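Local coordinates for Sodium/calcium exchanger membrane region domain-containing protein (Archaeoglobus fulgidus, PDB 4KPP) that probably exchanges protons for calcium ions across the membrane, as a cation exchanger of the sodium/calcium exchanger superfamily, at residues L73-E78 / A253-E258; N103-N108 / E315-T320; L110-G115 / S280-Q285; E133-I138 / S274-I279. One frame throughout, in Å; residues are numbered along the deposited sequence.

Interaction 1. Residues L73-E78 / A253-E258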
loop_
_atom_site.group_PDB
_atom_site.type_symbol
_atom_site.label_atom_id
_atom_site.label_comp_id
_atom_site.label_asym_id
_atom_site.label_seq_id
_atom_site.Cartn_x
_atom_site.Cartn_y
_atom_site.Cartn_z
ATOM N N LEU A 73 -1.229 -7.220 -4.631
ATOM C CA LEU A 73 -0.123 -7.499 -5.539
ATOM C C LEU A 73 0.457 -6.212 -6.122
ATOM O O LEU A 73 1.610 -6.181 -6.550
ATOM C CB LEU A 73 -0.568 -8.448 -6.657
ATOM C CG LEU A 73 -0.995 -9.864 -6.241
ATOM C CD1 LEU A 73 -1.597 -10.620 -7.415
ATOM C CD2 LEU A 73 0.174 -10.645 -5.650
ATOM N N ALA A 74 -0.343 -5.150 -6.118
ATOM C CA ALA A 74 0.088 -3.851 -6.633
ATOM C C ALA A 74 1.071 -3.135 -5.699
ATOM O O ALA A 74 1.738 -2.182 -6.105
ATOM C CB ALA A 74 -1.119 -2.965 -6.917
ATOM N N VAL A 75 1.152 -3.587 -4.450
ATOM C CA VAL A 75 2.033 -2.959 -3.465
ATOM C C VAL A 75 3.028 -3.950 -2.865
ATOM O O VAL A 75 3.486 -3.788 -1.738
ATOM C CB VAL A 75 1.240 -2.249 -2.346
ATOM C CG1 VAL A 75 0.457 -1.079 -2.919
ATOM C CG2 VAL A 75 0.308 -3.223 -1.633
ATOM N N LEU A 76 3.353 -4.978 -3.639
ATOM C CA LEU A 76 4.365 -5.956 -3.251
ATOM C C LEU A 76 5.739 -5.345 -2.914
ATOM O O LEU A 76 6.393 -5.805 -1.976
ATOM C CB LEU A 76 4.499 -7.044 -4.323
ATOM C CG LEU A 76 4.464 -8.495 -3.841
ATOM C CD1 LEU A 76 3.294 -8.726 -2.892
ATOM C CD2 LEU A 76 4.389 -9.451 -5.027
ATOM N N PRO A 77 6.191 -4.325 -3.675
ATOM C CA PRO A 77 7.462 -3.702 -3.284
ATOM C C PRO A 77 7.453 -3.149 -1.858
ATOM O O PRO A 77 8.490 -3.156 -1.195
ATOM C CB PRO A 77 7.603 -2.556 -4.285
ATOM C CG PRO A 77 6.907 -3.038 -5.494
ATOM C CD PRO A 77 5.745 -3.844 -4.998
ATOM N N GLU A 78 6.302 -2.687 -1.388
ATOM C CA GLU A 78 6.219 -2.176 -0.028
ATOM C C GLU A 78 6.392 -3.301 0.990
ATOM O O GLU A 78 7.067 -3.131 2.007
ATOM C CB GLU A 78 4.903 -1.431 0.208
ATOM C CG GLU A 78 4.618 -1.128 1.678
ATOM C CD GLU A 78 5.730 -0.333 2.359
ATOM O OE1 GLU A 78 5.865 -0.441 3.598
ATOM O OE2 GLU A 78 6.461 0.408 1.668
ATOM N N ALA A 253 8.929 5.166 -3.535
ATOM C CA ALA A 253 9.354 4.291 -4.618
ATOM C C ALA A 253 8.498 3.028 -4.695
ATOM O O ALA A 253 8.415 2.387 -5.743
ATOM C CB ALA A 253 10.822 3.929 -4.457
ATOM N N SER A 254 7.865 2.672 -3.580
ATOM C CA SER A 254 7.050 1.462 -3.521
ATOM C C SER A 254 5.594 1.738 -3.901
ATOM O O SER A 254 4.922 0.878 -4.468
ATOM C CB SER A 254 7.121 0.830 -2.124
ATOM O OG SER A 254 8.454 0.495 -1.768
ATOM N N GLU A 255 5.116 2.940 -3.587
ATOM C CA GLU A 255 3.719 3.293 -3.824
ATOM C C GLU A 255 3.514 4.025 -5.154
ATOM O O GLU A 255 2.379 4.224 -5.589
ATOM C CB GLU A 255 3.175 4.138 -2.667
ATOM C CG GLU A 255 3.332 3.514 -1.281
ATOM C CD GLU A 255 2.373 2.362 -1.024
ATOM O OE1 GLU A 255 2.837 1.308 -0.542
ATOM O OE2 GLU A 255 1.159 2.514 -1.289
ATOM N N SER A 256 4.609 4.425 -5.793
ATOM C CA SER A 256 4.538 5.105 -7.091
ATOM C C SER A 256 3.884 4.309 -8.235
ATOM O O SER A 256 3.039 4.855 -8.947
ATOM C CB SER A 256 5.918 5.616 -7.524
ATOM O OG SER A 256 6.341 6.687 -6.700
ATOM N N PRO A 257 4.285 3.035 -8.436
ATOM C CA PRO A 257 3.653 2.283 -9.527
ATOM C C PRO A 257 2.149 2.151 -9.331
ATOM O O PRO A 257 1.388 2.219 -10.298
ATOM C CB PRO A 257 4.312 0.905 -9.429
ATOM C CG PRO A 257 5.640 1.175 -8.810
ATOM C CD PRO A 257 5.385 2.269 -7.818
ATOM N N GLU A 258 1.736 1.970 -8.081
ATOM C CA GLU A 258 0.324 1.903 -7.726
ATOM C C GLU A 258 -0.383 3.220 -8.038
ATOM O O GLU A 258 -1.515 3.228 -8.522
ATOM C CB GLU A 258 0.179 1.581 -6.241
ATOM C CG GLU A 258 -1.227 1.735 -5.699
ATOM C CD GLU A 258 -1.231 2.058 -4.222
ATOM O OE1 GLU A 258 -2.238 1.770 -3.545
ATOM O OE2 GLU A 258 -0.219 2.607 -3.739
#
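Ser254 lies against the first turn of helix 76-91, its CB 3.7 Å from the backbone N of Glu78, while Pro77 CB comes 4.0 Å from Ser254 OG. That hydroxyl stands beside its own backbone N (chi1 -59°) and is hydrogen-bonded to Ala250 O, in its own helix, so Ser254 meets the opposite segment by packing. Glu255 follows, its chain bent at chi2 (-74°) so that the carboxylate turns across: OE1 approaches Glu78 CB at 3.5 Å, and OE2 is 4.0 Å from Val75 CG1. Glu78 OE2 and Glu255 OE1 are 4.3 Å apart, with the carboxylate planes turned 60° against each other. Beyond Pro257, in the kinked part of the helix, Glu258 extends over Val75, whose CG1 sits 3.8 Å from Glu258 CD; OE1 of Glu258 is held by Ser281. Residues 73-78 and 253-258 each carry a Pro-Glu pair, one in each of the two sodium/calcium exchanger family regions, an arrangement consistent with the facing acidic helices of this superfamily. The contact is buried near the centre of the chain: helix 271-285 packs on Val75 and Glu258, helix 96-127 on all three glutamates, and helix 32-60 on Pro77 and Pro257.

Interaction 2. Residues N103-N108 / E315-T320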
loop_
_atom_site.group_PDB
_atom_site.type_symbol
_atom_site.label_atom_id
_atom_site.label_comp_id
_atom_site.label_asym_id
_atom_site.label_seq_id
_atom_site.Cartn_x
_atom_site.Cartn_y
_atom_site.Cartn_z
ATOM N N ASN A 103 8.746 2.701 8.378
ATOM C CA ASN A 103 8.461 2.462 6.964
ATOM C C ASN A 103 6.993 2.111 6.736
ATOM O O ASN A 103 6.380 2.539 5.757
ATOM C CB ASN A 103 9.367 1.358 6.412
ATOM C CG ASN A 103 9.161 1.122 4.928
ATOM O OD1 ASN A 103 8.399 0.242 4.528
ATOM N ND2 ASN A 103 9.843 1.911 4.104
ATOM N N MET A 104 6.438 1.332 7.656
ATOM C CA MET A 104 5.045 0.913 7.583
ATOM C C MET A 104 4.097 2.098 7.757
ATOM O O MET A 104 3.120 2.243 7.020
ATOM C CB MET A 104 4.771 -0.132 8.662
ATOM C CG MET A 104 3.438 -0.836 8.533
ATOM S SD MET A 104 2.465 -0.676 10.039
ATOM C CE MET A 104 1.803 0.953 9.826
ATOM N N THR A 105 4.380 2.935 8.749
ATOM C CA THR A 105 3.551 4.102 9.021
ATOM C C THR A 105 3.697 5.127 7.901
ATOM O O THR A 105 2.730 5.794 7.520
ATOM C CB THR A 105 3.906 4.749 10.374
ATOM O OG1 THR A 105 5.314 5.008 10.428
ATOM C CG2 THR A 105 3.518 3.826 11.527
ATOM N N GLY A 106 4.910 5.240 7.371
ATOM C CA GLY A 106 5.160 6.113 6.241
ATOM C C GLY A 106 4.335 5.702 5.039
ATOM O O GLY A 106 3.697 6.540 4.396
ATOM N N ALA A 107 4.338 4.407 4.744
ATOM C CA ALA A 107 3.584 3.877 3.614
ATOM C C ALA A 107 2.098 4.195 3.747
ATOM O O ALA A 107 1.482 4.694 2.805
ATOM C CB ALA A 107 3.807 2.376 3.477
ATOM N N ASN A 108 1.538 3.922 4.923
ATOM C CA ASN A 108 0.123 4.172 5.188
ATOM C C ASN A 108 -0.274 5.635 5.066
ATOM O O ASN A 108 -1.255 5.962 4.405
ATOM C CB ASN A 108 -0.272 3.657 6.576
ATOM C CG ASN A 108 -0.581 2.178 6.579
ATOM O OD1 ASN A 108 -1.730 1.773 6.414
ATOM N ND2 ASN A 108 0.445 1.363 6.757
ATOM N N GLU A 315 4.228 7.044 18.791
ATOM C CA GLU A 315 3.604 8.275 18.327
ATOM C C GLU A 315 3.270 8.167 16.844
ATOM O O GLU A 315 2.225 8.639 16.405
ATOM C CB GLU A 315 4.525 9.475 18.577
ATOM C CG GLU A 315 4.802 9.751 20.045
ATOM C CD GLU A 315 6.115 10.482 20.271
ATOM O OE1 GLU A 315 6.746 10.908 19.281
ATOM O OE2 GLU A 315 6.520 10.624 21.443
ATOM N N GLU A 316 4.160 7.539 16.078
ATOM C CA GLU A 316 3.947 7.364 14.645
ATOM C C GLU A 316 2.733 6.488 14.370
ATOM O O GLU A 316 1.933 6.784 13.481
ATOM C CB GLU A 316 5.186 6.768 13.971
ATOM C CG GLU A 316 6.406 7.676 13.974
ATOM C CD GLU A 316 6.224 8.919 13.119
ATOM O OE1 GLU A 316 6.938 9.913 13.364
ATOM O OE2 GLU A 316 5.379 8.903 12.196
ATOM N N VAL A 317 2.602 5.409 15.137
ATOM C CA VAL A 317 1.472 4.498 14.992
ATOM C C VAL A 317 0.178 5.191 15.398
ATOM O O VAL A 317 -0.841 5.068 14.717
ATOM C CB VAL A 317 1.672 3.215 15.826
ATOM C CG1 VAL A 317 0.389 2.396 15.892
ATOM C CG2 VAL A 317 2.810 2.387 15.253
ATOM N N LEU A 318 0.232 5.929 16.505
ATOM C CA LEU A 318 -0.909 6.702 16.987
ATOM C C LEU A 318 -1.349 7.728 15.943
ATOM O O LEU A 318 -2.540 7.877 15.663
ATOM C CB LEU A 318 -0.556 7.398 18.305
ATOM C CG LEU A 318 -1.527 8.449 18.848
ATOM C CD1 LEU A 318 -2.899 7.842 19.099
ATOM C CD2 LEU A 318 -0.972 9.084 20.115
ATOM N N LEU A 319 -0.373 8.422 15.363
ATOM C CA LEU A 319 -0.631 9.419 14.329
ATOM C C LEU A 319 -1.277 8.748 13.124
ATOM O O LEU A 319 -2.222 9.279 12.539
ATOM C CB LEU A 319 0.680 10.088 13.905
ATOM C CG LEU A 319 0.717 11.558 13.465
ATOM C CD1 LEU A 319 2.087 11.889 12.887
ATOM C CD2 LEU A 319 -0.378 11.910 12.471
ATOM N N THR A 320 -0.756 7.579 12.759
ATOM C CA THR A 320 -1.254 6.839 11.604
ATOM C C THR A 320 -2.669 6.338 11.850
ATOM O O THR A 320 -3.517 6.386 10.961
ATOM C CB THR A 320 -0.348 5.641 11.271
ATOM O OG1 THR A 320 1.015 6.078 11.191
ATOM C CG2 THR A 320 -0.754 5.022 9.945
#
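Thr105 and Thr320 have the most surface buried here, and their side chains cross at about a right angle. The axes of the two short helical segments run 9.6 Å apart at 21°, close enough for Thr105 CB to come 3.3 Å from Thr320 OG1. Thr105 CG2 lies anti to its carbonyl carbon and reaches toward the other helix, 3.9 Å from Glu316 O and 4.1 Å from Val317 CG2. Its hydroxyl is used at home, hydrogen-bonded to the carbonyls of Thr101 and Ala102. Thr320 does likewise: OG1 donates to Glu316 O over 2.6 Å, tilted 33° from the carbonyl plane, on the face opposite to the backbone N of Thr320, which also reaches that oxygen. Its methyl, CG2, rests 3.7 Å from Asn108 CB. Glu316, third in buried surface, brings CB to 4.0 Å from Thr105 OG1, whereas its carboxylate is engaged in salt bridges with Arg109 and Arg312. Polar groups are therefore plentiful but bond within their own helix or to residues outside these segments, with Arg109 also reaching Thr320 OG1. No hydrogen bond spans the two segments directly, which leaves carbon-bound groups to make the contact, set against each other and against polar oxygens.

Interaction 3. Residues L110-G115 / S280-Q285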
loop_
_atom_site.group_PDB
_atom_site.type_symbol
_atom_site.label_atom_id
_atom_site.label_comp_id
_atom_site.label_asym_id
_atom_site.label_seq_id
_atom_site.Cartn_x
_atom_site.Cartn_y
_atom_site.Cartn_z
ATOM N N LEU A 110 1.375 8.167 3.656
ATOM C CA LEU A 110 1.643 8.685 2.320
ATOM C C LEU A 110 0.520 8.296 1.370
ATOM O O LEU A 110 0.139 9.066 0.491
ATOM C CB LEU A 110 2.968 8.135 1.792
ATOM C CG LEU A 110 3.444 8.656 0.436
ATOM C CD1 LEU A 110 4.313 9.896 0.610
ATOM C CD2 LEU A 110 4.179 7.567 -0.334
ATOM N N LEU A 111 -0.004 7.090 1.560
ATOM C CA LEU A 111 -1.053 6.559 0.702
ATOM C C LEU A 111 -2.308 7.421 0.790
ATOM O O LEU A 111 -2.934 7.736 -0.218
ATOM C CB LEU A 111 -1.386 5.132 1.125
ATOM C CG LEU A 111 -1.796 4.093 0.085
ATOM C CD1 LEU A 111 -2.759 3.109 0.730
ATOM C CD2 LEU A 111 -2.392 4.700 -1.185
ATOM N N ILE A 112 -2.678 7.796 2.007
ATOM C CA ILE A 112 -3.862 8.615 2.211
ATOM C C ILE A 112 -3.557 10.089 1.993
ATOM O O ILE A 112 -4.252 10.766 1.237
ATOM C CB ILE A 112 -4.458 8.403 3.618
ATOM C CG1 ILE A 112 -4.922 6.953 3.769
ATOM C CG2 ILE A 112 -5.612 9.375 3.867
ATOM C CD1 ILE A 112 -5.474 6.632 5.128
ATOM N N GLY A 113 -2.507 10.577 2.649
ATOM C CA GLY A 113 -2.145 11.981 2.581
ATOM C C GLY A 113 -1.798 12.461 1.185
ATOM O O GLY A 113 -2.173 13.563 0.790
ATOM N N ILE A 114 -1.081 11.630 0.437
ATOM C CA ILE A 114 -0.686 11.972 -0.924
ATOM C C ILE A 114 -1.553 11.264 -1.963
ATOM O O ILE A 114 -2.216 11.912 -2.765
ATOM C CB ILE A 114 0.803 11.647 -1.178
ATOM C CG1 ILE A 114 1.695 12.515 -0.286
ATOM C CG2 ILE A 114 1.158 11.839 -2.648
ATOM C CD1 ILE A 114 1.551 14.007 -0.531
ATOM N N GLY A 115 -1.550 9.935 -1.932
ATOM C CA GLY A 115 -2.273 9.130 -2.903
ATOM C C GLY A 115 -3.751 9.446 -3.068
ATOM O O GLY A 115 -4.184 9.821 -4.159
ATOM N N SER A 280 -8.717 -0.210 -0.903
ATOM C CA SER A 280 -8.401 -1.600 -0.583
ATOM C C SER A 280 -6.914 -1.788 -0.286
ATOM O O SER A 280 -6.542 -2.612 0.545
ATOM C CB SER A 280 -8.831 -2.533 -1.720
ATOM O OG SER A 280 -8.480 -3.875 -1.432
ATOM N N SER A 281 -6.070 -1.026 -0.972
ATOM C CA SER A 281 -4.633 -1.069 -0.725
ATOM C C SER A 281 -4.326 -0.542 0.670
ATOM O O SER A 281 -3.414 -1.033 1.344
ATOM C CB SER A 281 -3.875 -0.251 -1.770
ATOM O OG SER A 281 -2.488 -0.227 -1.488
ATOM N N LYS A 282 -5.084 0.466 1.094
ATOM C CA LYS A 282 -4.993 0.955 2.465
ATOM C C LYS A 282 -5.357 -0.161 3.431
ATOM O O LYS A 282 -4.715 -0.321 4.461
ATOM C CB LYS A 282 -5.889 2.181 2.678
ATOM C CG LYS A 282 -6.142 2.554 4.142
ATOM C CD LYS A 282 -4.865 2.914 4.893
ATOM C CE LYS A 282 -5.165 3.139 6.373
ATOM N NZ LYS A 282 -3.951 3.422 7.189
ATOM N N VAL A 283 -6.370 -0.950 3.084
ATOM C CA VAL A 283 -6.801 -2.051 3.944
ATOM C C VAL A 283 -5.676 -3.051 4.214
ATOM O O VAL A 283 -5.380 -3.346 5.372
ATOM C CB VAL A 283 -8.039 -2.793 3.373
ATOM C CG1 VAL A 283 -8.431 -3.960 4.274
ATOM C CG2 VAL A 283 -9.204 -1.835 3.213
ATOM N N ASN A 284 -5.042 -3.570 3.161
ATOM C CA ASN A 284 -3.982 -4.562 3.369
ATOM C C ASN A 284 -2.746 -3.987 4.063
ATOM O O ASN A 284 -2.127 -4.653 4.896
ATOM C CB ASN A 284 -3.610 -5.321 2.080
ATOM C CG ASN A 284 -2.755 -4.504 1.126
ATOM O OD1 ASN A 284 -1.571 -4.277 1.372
ATOM N ND2 ASN A 284 -3.345 -4.093 0.010
ATOM N N GLN A 285 -2.402 -2.746 3.735
ATOM C CA GLN A 285 -1.239 -2.112 4.345
ATOM C C GLN A 285 -1.490 -1.761 5.811
ATOM O O GLN A 285 -0.552 -1.572 6.586
ATOM C CB GLN A 285 -0.796 -0.885 3.542
ATOM C CG GLN A 285 -0.226 -1.253 2.176
ATOM C CD GLN A 285 0.253 -0.056 1.383
ATOM O OE1 GLN A 285 1.296 0.520 1.681
ATOM N NE2 GLN A 285 -0.507 0.318 0.360
#
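Leu111 drives one methyl, CD1, into the surface of the antiparallel segment 280-285, 3.5 Å from the backbone N of Lys282 and 3.8 Å from its CB. Both of its torsions lie away from the staggered positions (chi1 -146°, chi2 -149°), as might be expected of a branch fitted between Ser281, Lys282 and Gln285. Ser281 OG stands 4.0 Å from the same methyl. Gln285 closes over it with its amide nitrogen, NE2 lying 3.6 Å from Leu111 CD1. With its chain extended beyond CG, Gln285 brings NE2 back one turn to Ser281 OG, at 2.8 Å and nearly in the plane of the amide; a second bond, to Glu255 OE2, helps to fix the group. A leucine in place of Gln285 would probably leave Ser281 OG and Glu255 OE2 without this donor, Ser281 keeping its bond to Glu258. Lys282 bends at chi2 (62°) and then runs straight, its end crossing that of Ile112 at a slant: CE is 3.7 Å from Ile112 CD1. Its ammonium group continues to Ser324 and Asn108, and pairs with Trp286 in a cation-pi contact. Helix 96-127, which widens into a pi-type turn at 111-115, thus packs against helix 271-285, while helix 242-267 touches Leu111 through Glu255 and Glu258, and helix 138-152 lies against Lys282 through Leu145.

Interaction 4. Residues E133-I138 / S274-I279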
loop_
_atom_site.group_PDB
_atom_site.type_symbol
_atom_site.label_atom_id
_atom_site.label_comp_id
_atom_site.label_asym_id
_atom_site.label_seq_id
_atom_site.Cartn_x
_atom_site.Cartn_y
_atom_site.Cartn_z
ATOM N N GLU A 133 -17.507 10.242 -6.242
ATOM C CA GLU A 133 -18.415 9.286 -5.617
ATOM C C GLU A 133 -17.856 7.865 -5.640
ATOM O O GLU A 133 -17.212 7.456 -6.609
ATOM C CB GLU A 133 -19.783 9.332 -6.298
ATOM C CG GLU A 133 -19.722 9.274 -7.814
ATOM C CD GLU A 133 -21.066 9.551 -8.457
ATOM O OE1 GLU A 133 -21.154 9.488 -9.702
ATOM O OE2 GLU A 133 -22.033 9.829 -7.717
ATOM N N LEU A 134 -18.098 7.120 -4.565
ATOM C CA LEU A 134 -17.616 5.747 -4.463
ATOM C C LEU A 134 -18.763 4.737 -4.523
ATOM O O LEU A 134 -19.908 5.063 -4.215
ATOM C CB LEU A 134 -16.808 5.548 -3.176
ATOM C CG LEU A 134 -15.512 6.343 -2.981
ATOM C CD1 LEU A 134 -14.805 6.608 -4.312
ATOM C CD2 LEU A 134 -15.764 7.639 -2.225
ATOM N N ASP A 135 -18.443 3.506 -4.912
ATOM C CA ASP A 135 -19.437 2.440 -5.023
ATOM C C ASP A 135 -19.973 2.043 -3.650
ATOM O O ASP A 135 -19.394 2.399 -2.624
ATOM C CB ASP A 135 -18.828 1.213 -5.707
ATOM C CG ASP A 135 -17.888 1.582 -6.840
ATOM O OD1 ASP A 135 -18.361 1.733 -7.988
ATOM O OD2 ASP A 135 -16.674 1.724 -6.581
ATOM N N ASP A 136 -21.074 1.298 -3.636
ATOM C CA ASP A 136 -21.670 0.831 -2.388
ATOM C C ASP A 136 -20.811 -0.240 -1.731
ATOM O O ASP A 136 -20.877 -0.440 -0.517
ATOM C CB ASP A 136 -23.077 0.280 -2.629
ATOM C CG ASP A 136 -24.070 1.357 -3.014
ATOM O OD1 ASP A 136 -23.864 2.525 -2.620
ATOM O OD2 ASP A 136 -25.059 1.036 -3.707
ATOM N N GLY A 137 -20.008 -0.928 -2.539
ATOM C CA GLY A 137 -19.168 -2.005 -2.050
ATOM C C GLY A 137 -18.065 -1.526 -1.129
ATOM O O GLY A 137 -17.468 -2.319 -0.407
ATOM N N ILE A 138 -17.799 -0.225 -1.154
ATOM C CA ILE A 138 -16.773 0.380 -0.311
ATOM C C ILE A 138 -17.077 0.190 1.179
ATOM O O ILE A 138 -16.164 0.131 2.004
ATOM C CB ILE A 138 -16.559 1.876 -0.689
ATOM C CG1 ILE A 138 -15.624 1.978 -1.893
ATOM C CG2 ILE A 138 -15.956 2.680 0.450
ATOM C CD1 ILE A 138 -14.266 1.337 -1.658
ATOM N N SER A 274 -10.620 3.028 -9.628
ATOM C CA SER A 274 -9.330 3.570 -9.227
ATOM C C SER A 274 -9.286 3.814 -7.719
ATOM O O SER A 274 -8.308 3.475 -7.056
ATOM C CB SER A 274 -9.039 4.863 -9.987
ATOM O OG SER A 274 -7.737 5.338 -9.702
ATOM N N MET A 275 -10.355 4.395 -7.183
ATOM C CA MET A 275 -10.443 4.646 -5.748
ATOM C C MET A 275 -10.671 3.360 -4.955
ATOM O O MET A 275 -10.216 3.243 -3.820
ATOM C CB MET A 275 -11.550 5.656 -5.431
ATOM C CG MET A 275 -11.309 7.059 -5.971
ATOM S SD MET A 275 -9.734 7.776 -5.458
ATOM C CE MET A 275 -9.812 7.585 -3.680
ATOM N N ASN A 276 -11.383 2.407 -5.549
ATOM C CA ASN A 276 -11.579 1.101 -4.923
ATOM C C ASN A 276 -10.248 0.438 -4.598
ATOM O O ASN A 276 -10.096 -0.187 -3.550
ATOM C CB ASN A 276 -12.396 0.174 -5.827
ATOM C CG ASN A 276 -13.876 0.486 -5.803
ATOM O OD1 ASN A 276 -14.394 1.021 -4.825
ATOM N ND2 ASN A 276 -14.569 0.148 -6.885
ATOM N N ALA A 277 -9.290 0.584 -5.507
ATOM C CA ALA A 277 -7.983 -0.036 -5.364
ATOM C C ALA A 277 -7.156 0.661 -4.293
ATOM O O ALA A 277 -6.506 0.005 -3.476
ATOM C CB ALA A 277 -7.244 -0.031 -6.703
ATOM N N LEU A 278 -7.181 1.990 -4.301
ATOM C CA LEU A 278 -6.438 2.775 -3.320
ATOM C C LEU A 278 -6.969 2.560 -1.907
ATOM O O LEU A 278 -6.204 2.543 -0.940
ATOM C CB LEU A 278 -6.487 4.262 -3.668
ATOM C CG LEU A 278 -5.772 4.711 -4.941
ATOM C CD1 LEU A 278 -5.774 6.224 -5.018
ATOM C CD2 LEU A 278 -4.352 4.169 -4.995
ATOM N N ILE A 279 -8.281 2.404 -1.791
ATOM C CA ILE A 279 -8.906 2.178 -0.493
ATOM C C ILE A 279 -8.621 0.762 0.002
ATOM O O ILE A 279 -8.301 0.560 1.174
ATOM C CB ILE A 279 -10.424 2.452 -0.549
ATOM C CG1 ILE A 279 -10.677 3.948 -0.774
ATOM C CG2 ILE A 279 -11.113 1.954 0.720
ATOM C CD1 ILE A 279 -12.108 4.295 -1.134
#
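Leu134 and Ile138 form the close-packed side of this contact, pressing from the loop onto helix 271-285. Leu134 CD1 lies 3.6 Å from Met275 CB, its chain crossing that of Met275 obliquely. Ile138, with both torsions near -60° to -80°, is curled so that CD1 meets Ile279 CD1 tip to tip at 3.7 Å; its other near neighbour is Asn276 OD1. All four of these apolar residues are buried. The solvent side is polar and belongs to Asp135 and Asn276, both partly exposed. Asn276 ND2 donates to Asp135 OD2 over a short 2.6 Å, but the bond is bent (137°) and meets the oxygen from above the carboxylate plane, 46° out of it. An alanine in place of Asn276 would probably leave Asp135 OD2 without its donor and open a gap beside Ile138. A type I turn from Asp135 to Ile138 lets the polar and the apolar side chain face the same helix. The loop follows strand 131-133 and leads into helix 138-152; Leu134 bonds through its backbone to Leu334 and touches Ile336 of strand 335-337, as does Met275, while Trp116 and Val119 of helix 96-127 lie against Ile279 and Met275.

Interaction 3 is the hub, its centre 11 Å from those of interactions 1 and 2 and 12 Å from that of interaction 4. It is joined to interaction 1 by a probable hydrogen bond from Gln285 NE2 to Glu255 OE2 (3.2 Å), and to interaction 2 by another from Lys282 NZ to Asn108 OD1 (2.9 Å). Helix 96-127 serves interactions 2 and 3, helix 271-285 interactions 3 and 4. The bound calcium, with Ile330, Asp333, Lys335 and Glu340 at its site, is nearer to interaction 4, about 6 Å from the side chain of Leu134, than to interaction 3, about 12 Å from that of Ile112.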